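Local coordinates for variant surface glycoprotein MITAT 1.1 (Trypanosoma brucei brucei, PDB 5LY9) that forms the dense surface coat of the bloodstream parasite and, by antigenic variation, lets the trypanosome evade the host immune response, at residues L53-E58 and S351-I356; Q91-R96 and W246-E251; A157-L162 and E256-D261. All blocks are in the same frame, centred on the assembly; numbering follows the deposited sequence.

Contact 1: residues L53-E58 and S351-I356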
# COMPACT_ATOMS: atom_id res chain seq x y z
N LEU A 53 -21.46 0.82 30.22
CA LEU A 53 -22.89 1.06 30.15
C LEU A 53 -23.68 -0.20 30.28
O LEU A 53 -24.75 -0.22 30.96
CB LEU A 53 -23.24 1.72 28.85
CG LEU A 53 -22.80 3.17 28.74
CD1 LEU A 53 -22.77 3.63 27.29
CD2 LEU A 53 -23.76 4.02 29.52
N ALA A 54 -23.26 -1.24 29.57
CA ALA A 54 -24.00 -2.51 29.68
C ALA A 54 -23.99 -3.09 31.08
O ALA A 54 -24.99 -3.71 31.50
CB ALA A 54 -23.48 -3.52 28.71
N LYS A 55 -22.90 -2.85 31.79
CA LYS A 55 -22.69 -3.38 33.12
C LYS A 55 -23.42 -2.53 34.13
O LYS A 55 -23.81 -3.04 35.20
CB LYS A 55 -21.22 -3.43 33.38
CG LYS A 55 -20.78 -4.00 34.70
CD LYS A 55 -19.27 -4.18 34.74
CE LYS A 55 -18.84 -4.86 36.03
NZ LYS A 55 -19.02 -3.94 37.19
N ASN A 56 -23.67 -1.26 33.78
CA ASN A 56 -24.19 -0.26 34.74
C ASN A 56 -25.38 0.52 34.21
O ASN A 56 -25.29 1.73 33.99
CB ASN A 56 -23.10 0.71 35.17
CG ASN A 56 -21.98 0.06 35.93
OD1 ASN A 56 -22.06 -0.15 37.13
ND2 ASN A 56 -20.91 -0.20 35.28
N PRO A 57 -26.52 -0.15 33.99
CA PRO A 57 -27.62 0.50 33.37
C PRO A 57 -28.17 1.63 34.20
O PRO A 57 -28.76 2.54 33.63
CB PRO A 57 -28.69 -0.63 33.21
CG PRO A 57 -28.29 -1.66 34.17
CD PRO A 57 -26.77 -1.61 34.10
N GLU A 58 -27.99 1.58 35.51
CA GLU A 58 -28.52 2.62 36.36
C GLU A 58 -27.53 3.73 36.60
O GLU A 58 -27.73 4.52 37.49
CB GLU A 58 -29.01 2.04 37.68
CG GLU A 58 -29.95 0.90 37.42
CD GLU A 58 -30.44 0.30 38.71
OE1 GLU A 58 -31.10 1.06 39.44
OE2 GLU A 58 -30.12 -0.90 38.97
N SER A 351 -19.91 -8.64 24.32
CA SER A 351 -20.91 -9.65 23.96
C SER A 351 -21.56 -10.30 25.19
O SER A 351 -22.76 -10.48 25.24
CB SER A 351 -20.28 -10.69 23.07
OG SER A 351 -19.72 -10.11 21.89
N ASN A 352 -20.72 -10.66 26.15
CA ASN A 352 -21.16 -11.32 27.37
C ASN A 352 -22.06 -10.35 28.15
O ASN A 352 -23.13 -10.74 28.64
CB ASN A 352 -19.95 -11.75 28.18
CG ASN A 352 -20.26 -12.82 29.18
OD1 ASN A 352 -19.39 -13.54 29.65
ND2 ASN A 352 -21.52 -12.90 29.56
N TYR A 353 -21.65 -9.09 28.28
CA TYR A 353 -22.50 -8.14 29.07
C TYR A 353 -23.77 -7.76 28.37
O TYR A 353 -24.69 -7.48 29.10
CB TYR A 353 -21.78 -6.86 29.53
CG TYR A 353 -20.95 -7.06 30.75
CD1 TYR A 353 -21.55 -7.29 31.99
CD2 TYR A 353 -19.58 -7.05 30.69
CE1 TYR A 353 -20.77 -7.49 33.11
CE2 TYR A 353 -18.80 -7.30 31.79
CZ TYR A 353 -19.39 -7.47 33.02
OH TYR A 353 -18.61 -7.64 34.12
N GLU A 354 -23.83 -7.71 27.04
CA GLU A 354 -25.13 -7.48 26.35
C GLU A 354 -26.14 -8.68 26.68
O GLU A 354 -27.40 -8.48 26.76
CB GLU A 354 -24.99 -7.29 24.85
CG GLU A 354 -24.32 -6.00 24.31
CD GLU A 354 -24.18 -5.91 22.73
OE1 GLU A 354 -24.47 -6.90 21.97
OE2 GLU A 354 -23.70 -4.82 22.21
N MET A 355 -25.64 -9.89 26.82
CA MET A 355 -26.47 -11.02 27.15
C MET A 355 -26.96 -10.85 28.57
O MET A 355 -28.16 -10.97 28.84
CB MET A 355 -25.72 -12.37 27.05
CG MET A 355 -26.66 -13.56 27.19
SD MET A 355 -25.78 -15.10 26.89
CE MET A 355 -24.62 -15.10 28.17
N ILE A 356 -26.05 -10.53 29.46
CA ILE A 356 -26.35 -10.33 30.87
C ILE A 356 -27.37 -9.22 31.05
O ILE A 356 -28.31 -9.37 31.88
CB ILE A 356 -25.09 -10.04 31.68
CG1 ILE A 356 -24.26 -11.31 31.84
CG2 ILE A 356 -25.47 -9.45 33.06
CD1 ILE A 356 -22.85 -11.09 32.33

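Contact 2: residues Q91-R96 and W246-E251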
# COMPACT_ATOMS: atom_id res chain seq x y z
N GLN A 91 -0.84 5.88 0.40
CA GLN A 91 0.34 5.14 0.93
C GLN A 91 0.87 4.17 -0.12
O GLN A 91 2.08 4.15 -0.39
CB GLN A 91 0.03 4.51 2.25
CG GLN A 91 -0.30 5.51 3.34
CD GLN A 91 -0.72 4.92 4.66
OE1 GLN A 91 -1.00 3.74 4.78
NE2 GLN A 91 -0.70 5.75 5.68
N ILE A 92 -0.04 3.48 -0.80
CA ILE A 92 0.33 2.67 -1.96
C ILE A 92 0.92 3.56 -3.08
O ILE A 92 1.96 3.20 -3.72
CB ILE A 92 -0.85 1.83 -2.46
CG1 ILE A 92 -1.18 0.77 -1.39
CG2 ILE A 92 -0.52 1.13 -3.77
CD1 ILE A 92 -2.40 -0.01 -1.80
N ARG A 93 0.28 4.69 -3.32
CA ARG A 93 0.74 5.60 -4.36
C ARG A 93 2.21 6.00 -4.07
O ARG A 93 3.09 5.98 -4.97
CB ARG A 93 -0.12 6.84 -4.44
CG ARG A 93 0.28 7.80 -5.51
CD ARG A 93 -0.30 9.17 -5.27
NE ARG A 93 0.13 10.08 -6.32
CZ ARG A 93 -0.15 11.36 -6.30
NH1 ARG A 93 -0.89 11.90 -5.32
NH2 ARG A 93 0.24 12.11 -7.30
N SER A 94 2.51 6.38 -2.83
CA SER A 94 3.85 6.84 -2.52
C SER A 94 4.87 5.70 -2.56
O SER A 94 5.99 5.87 -3.10
CB SER A 94 3.91 7.52 -1.14
OG SER A 94 5.20 8.06 -0.86
N ALA A 95 4.53 4.57 -2.00
CA ALA A 95 5.42 3.39 -2.07
C ALA A 95 5.74 3.07 -3.53
O ALA A 95 6.92 2.90 -3.86
CB ALA A 95 4.82 2.20 -1.35
N ARG A 96 4.77 3.05 -4.42
CA ARG A 96 5.03 2.64 -5.81
C ARG A 96 5.70 3.75 -6.58
O ARG A 96 6.49 3.47 -7.51
CB ARG A 96 3.77 2.13 -6.49
CG ARG A 96 2.72 3.15 -6.87
CD ARG A 96 2.97 3.55 -8.30
NE ARG A 96 1.93 4.40 -8.96
CZ ARG A 96 1.82 5.70 -8.81
NH1 ARG A 96 2.50 6.38 -7.87
NH2 ARG A 96 0.96 6.37 -9.54
N TRP A 246 9.50 11.78 -11.53
CA TRP A 246 10.06 12.63 -10.47
C TRP A 246 8.98 13.49 -9.84
O TRP A 246 8.92 13.58 -8.64
CB TRP A 246 11.15 13.53 -11.03
CG TRP A 246 12.31 12.75 -11.57
CD1 TRP A 246 12.44 12.19 -12.80
CD2 TRP A 246 13.54 12.51 -10.90
NE1 TRP A 246 13.68 11.63 -12.94
CE2 TRP A 246 14.39 11.83 -11.79
CE3 TRP A 246 14.02 12.80 -9.64
CZ2 TRP A 246 15.70 11.42 -11.42
CZ3 TRP A 246 15.29 12.39 -9.28
CH2 TRP A 246 16.11 11.72 -10.15
N HIS A 247 8.11 14.05 -10.65
CA HIS A 247 6.98 14.79 -10.11
C HIS A 247 6.10 13.85 -9.28
O HIS A 247 5.66 14.24 -8.20
CB HIS A 247 6.12 15.34 -11.25
CG HIS A 247 4.98 16.15 -10.75
ND1 HIS A 247 3.82 15.58 -10.32
CD2 HIS A 247 4.87 17.47 -10.49
CE1 HIS A 247 3.00 16.52 -9.87
NE2 HIS A 247 3.59 17.68 -10.03
N GLU A 248 5.86 12.61 -9.77
CA GLU A 248 4.98 11.72 -9.10
C GLU A 248 5.51 11.27 -7.73
O GLU A 248 4.77 11.29 -6.75
CB GLU A 248 4.68 10.50 -9.98
CG GLU A 248 3.85 9.45 -9.27
CD GLU A 248 2.42 9.85 -8.92
OE1 GLU A 248 1.92 10.91 -9.31
OE2 GLU A 248 1.77 9.06 -8.24
N ALA A 249 6.80 10.91 -7.62
CA ALA A 249 7.35 10.59 -6.28
C ALA A 249 7.29 11.78 -5.34
O ALA A 249 6.98 11.60 -4.18
CB ALA A 249 8.75 10.08 -6.34
N TRP A 250 7.54 12.97 -5.85
CA TRP A 250 7.49 14.14 -5.02
C TRP A 250 6.11 14.46 -4.47
O TRP A 250 5.93 14.65 -3.25
CB TRP A 250 8.10 15.33 -5.77
CG TRP A 250 7.88 16.64 -5.16
CD1 TRP A 250 8.50 17.16 -4.08
CD2 TRP A 250 7.04 17.66 -5.69
NE1 TRP A 250 8.04 18.47 -3.87
CE2 TRP A 250 7.12 18.78 -4.82
CE3 TRP A 250 6.15 17.70 -6.76
CZ2 TRP A 250 6.38 19.97 -5.02
CZ3 TRP A 250 5.42 18.89 -7.00
CH2 TRP A 250 5.52 19.99 -6.09
N GLU A 251 5.16 14.55 -5.37
CA GLU A 251 3.77 14.83 -4.99
C GLU A 251 3.20 13.71 -4.13
O GLU A 251 2.57 13.99 -3.09
CB GLU A 251 2.92 15.02 -6.23
CG GLU A 251 1.49 15.33 -5.89
CD GLU A 251 0.67 15.76 -7.09
OE1 GLU A 251 0.78 16.96 -7.48
OE2 GLU A 251 -0.03 14.89 -7.64
O HOH W 1 -2.52 14.26 -5.61
O HOH W 2 7.17 8.73 -3.25

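Contact 3: residues A157-L162 and E256-D261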
# COMPACT_ATOMS: atom_id res chain seq x y z
N ALA A 157 12.16 6.39 7.16
CA ALA A 157 13.01 6.88 6.06
C ALA A 157 13.57 8.27 6.34
O ALA A 157 13.06 9.06 7.17
CB ALA A 157 12.17 6.91 4.84
N THR A 158 14.67 8.59 5.67
CA THR A 158 15.20 9.93 5.76
C THR A 158 14.37 10.88 4.91
O THR A 158 13.63 10.45 4.06
CB THR A 158 16.66 9.98 5.39
OG1 THR A 158 16.88 9.51 4.04
CG2 THR A 158 17.48 9.15 6.36
N ARG A 159 14.52 12.18 5.17
CA ARG A 159 13.74 13.20 4.53
C ARG A 159 14.59 14.33 4.04
O ARG A 159 14.10 15.47 3.86
CB ARG A 159 12.76 13.73 5.61
CG ARG A 159 11.73 12.67 5.96
CD ARG A 159 10.53 12.80 5.07
NE ARG A 159 9.51 11.78 5.33
CZ ARG A 159 8.33 11.75 4.71
NH1 ARG A 159 7.99 12.65 3.80
NH2 ARG A 159 7.49 10.79 5.02
N THR A 160 15.85 14.02 3.69
CA THR A 160 16.73 15.05 3.20
C THR A 160 16.86 15.09 1.73
O THR A 160 17.25 16.15 1.17
CB THR A 160 18.16 14.85 3.81
OG1 THR A 160 18.54 13.47 3.84
CG2 THR A 160 18.14 15.38 5.26
N GLU A 161 16.61 13.94 1.07
CA GLU A 161 16.88 13.88 -0.36
C GLU A 161 15.65 14.24 -1.20
O GLU A 161 15.79 14.76 -2.33
CB GLU A 161 17.47 12.56 -0.80
CG GLU A 161 18.63 12.08 0.10
CD GLU A 161 19.69 13.16 0.29
OE1 GLU A 161 20.09 13.84 -0.68
OE2 GLU A 161 20.07 13.35 1.49
N LEU A 162 14.46 14.00 -0.64
CA LEU A 162 13.21 14.33 -1.33
C LEU A 162 12.34 14.99 -0.30
O LEU A 162 11.83 14.33 0.62
CB LEU A 162 12.54 13.07 -1.91
CG LEU A 162 11.12 13.27 -2.45
CD1 LEU A 162 11.10 14.49 -3.38
CD2 LEU A 162 10.56 12.00 -3.14
N GLU A 256 1.08 11.85 1.46
CA GLU A 256 0.92 10.64 2.26
C GLU A 256 -0.03 10.92 3.41
O GLU A 256 0.13 11.91 4.19
CB GLU A 256 2.23 10.22 2.87
CG GLU A 256 3.21 9.73 1.84
CD GLU A 256 4.65 9.59 2.32
OE1 GLU A 256 4.96 10.14 3.35
OE2 GLU A 256 5.47 8.92 1.61
N ALA A 257 -0.99 10.00 3.61
CA ALA A 257 -1.81 9.98 4.86
C ALA A 257 -0.92 9.58 6.03
O ALA A 257 -0.11 8.68 5.91
CB ALA A 257 -2.95 8.97 4.74
N LYS A 258 -1.16 10.21 7.17
CA LYS A 258 -0.43 9.98 8.38
C LYS A 258 -1.37 9.60 9.50
O LYS A 258 -2.52 10.10 9.58
CB LYS A 258 0.28 11.23 8.81
CG LYS A 258 1.14 12.01 7.78
CD LYS A 258 2.43 11.34 7.48
CE LYS A 258 3.13 12.06 6.34
NZ LYS A 258 4.47 11.43 6.09
N ALA A 259 -0.88 8.77 10.38
CA ALA A 259 -1.63 8.35 11.53
C ALA A 259 -2.06 9.50 12.42
O ALA A 259 -3.16 9.48 13.01
CB ALA A 259 -0.81 7.33 12.32
N LYS A 260 -1.24 10.54 12.48
CA LYS A 260 -1.59 11.74 13.20
C LYS A 260 -2.64 12.64 12.56
O LYS A 260 -3.03 13.61 13.19
CB LYS A 260 -0.32 12.59 13.46
CG LYS A 260 0.18 13.30 12.27
CD LYS A 260 1.56 13.96 12.45
CE LYS A 260 2.06 14.29 11.07
NZ LYS A 260 1.15 15.31 10.50
N ASP A 261 -3.15 12.30 11.37
CA ASP A 261 -4.12 13.12 10.68
C ASP A 261 -5.44 13.11 11.46
O ASP A 261 -5.74 12.17 12.18
CB ASP A 261 -4.37 12.65 9.22
CG ASP A 261 -3.19 12.92 8.28
OD1 ASP A 261 -2.26 13.64 8.67
OD2 ASP A 261 -3.26 12.42 7.13
O HOH W 3 5.16 13.06 3.77

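Contact 1: residues L53-E58 and S351-I356
Tyr353 is the residue of 351-356 that meets 53-58, and it touches Ala54 with its CB and Lys55 with its ring. Ahead of it, Ser351 and Asn352 face other parts of the dimer: Ser351 OG bonds to Arg69 of the second subunit, whereas Asn352 OD1 accepts a hydrogen bond from the backbone N of Ala329 in its own chain. At Tyr353 the helix turns its side chain to the end of helix 24-55. Its CB rests on the CB of Ala54, 3.8 Å away, where the small methyl lets the two backbones come close; the CA atoms of Ala54 and Tyr353 are 5.9 Å apart. The tyrosine then runs alongside Lys55, both side chains pointing the same way. Lys55 CB sits over one face of the ring, offset toward the rim, in a CH-pi contact 4.3 Å from the centroid and 18° off the normal. Farther out, Lys55 CG lies 3.8 Å from Tyr353 CE1, and Lys55 CE approaches Tyr353 OH to 3.4 Å. With CG anti to the backbone N (chi1 -178°), the lysine stays extended along the phenol until a bend at chi4 turns its ammonium to a salt bridge with Glu322. One residue on, the side chain of Glu354 sets out away from 53-58, and its OE1 forms a salt bridge to Arg69 of the second subunit. The contact belongs to the elongated N-terminal domain of an A-type variant surface glycoprotein: helix 343-367 packs against the turn end of its long helical hairpin, formed by helices 24-55 and 62-114.

Contact 2: residues Q91-R96 and W246-E251
Arg93 grips the carboxylate of Glu248 side-on, with NE 2.7 Å from Glu248 OE2 and NH2 2.9 Å from Glu248 OE1. Both bonds are nearly straight and lie in the guanidinium plane, but the carboxylate is turned 39° against that plane, so neither oxygen is met squarely in its own. Arg93 NH2 has a second acceptor in Glu251 OE2, 2.8 Å away and approached on its anti side. Arg96 comes end-on: its NH1 meets the anti lone pair of Glu248 OE2 at 2.8 Å, while NH2 makes a more bent bond to that oxygen from above the carboxylate plane. Glu248 OE2 therefore takes three N-H groups from two arginines, which should stabilise its negative charge. The four residues make a salt-bridge network between helices 62-114 and 244-254, whose short segments cross obliquely, their N-to-C directions 136° apart and their axes 8.8 Å apart at the closest point. Arg93 reaches across because its chain is extended from CG to NE, whereas Arg96 gets there by a bend at chi2 (94°). The backbone O of Pro150 of the second subunit accepts a hydrogen bond from Arg96 NH2, so the network borders the dimer interface. A water joins Arg93 NH1 to Glu251 OE2, and another bridges the backbones, donating to Ser94 O and to Ala249 O. Glu248 packs on Ala97, the next residue of helix 62-114, and Ala249 on Leu101, just over a turn farther on.

Contact 3: residues A157-L162 and E256-D261
Glu256 OE1 is gripped by two cations, the guanidinium of Arg159 and the ammonium of Lys258. Arg159 NH2 donates to Glu256 OE1 at 3.1 Å in a fairly straight bond (163°) that meets the syn lone pair of that oxygen, which lies at the edge of the guanidinium and near its plane. The two flat groups stand almost perpendicular, at 89°, and the arginine gives this carboxylate a single N-H. The stronger partner of Arg159 is Glu27 on helix 24-55, bound by the same NH2 in a salt bridge. Lys258 NZ reaches Glu256 OE1 at the same distance, 3.1 Å, but nearly in line with the C-O bond. The arginine and the lysine approach each other from opposite directions, and their nitrogens Arg159 NH2 and Lys258 NZ end up 3.3 Å apart, two donors gathered round one carboxylate oxygen. A water links them as well, accepting from Arg159 NH1 and from Lys258 NZ, both at 2.9 Å. Lys258 bends at chi2 (-75°) and is then extended, which carries its ammonium back to the glutamate two residues earlier. Its backbone is held at the start of a type I turn: Lys258 N donates to Asp261 OD2 at 3.0 Å, while Asp261 N bonds to Lys258 O. The other glutamate oxygen, OE2, is held by a hydrogen bond to Ser94 OG on helix 62-114. Two irregular loops of the domain are thus joined over the long helices, the one after strand 143-144 and the one after helix 244-254. Chemically, the carboxylates of Glu256 and Glu27 probably offset the close positive charges of Arg159 and Lys258, and such surroundings would favour a Glu256 that stays ionised.

Overall arrangement
From the N terminus, the chain first passes 53-58, where helix 24-55 ends; contact 1 closes only when 351-356 returns on helix 343-367, so its long loop encloses both other contacts. Helix 62-114 then supplies 91-96, and the irregular loop at 157-162 follows. Next comes 246-251, which closes contact 2, and soon afterwards 256-261 closes contact 3, so these two loops cross. Their centres lie about 11 Å apart and they touch, binding helix 244-254 and the two irregular loops to the long helices. Contact 1 is centred about 40 Å from the chain's centre and about 48 Å from that of contact 2; contacts 2 and 3 lie near the middle, and contacts 1 and 2 border the second subunit.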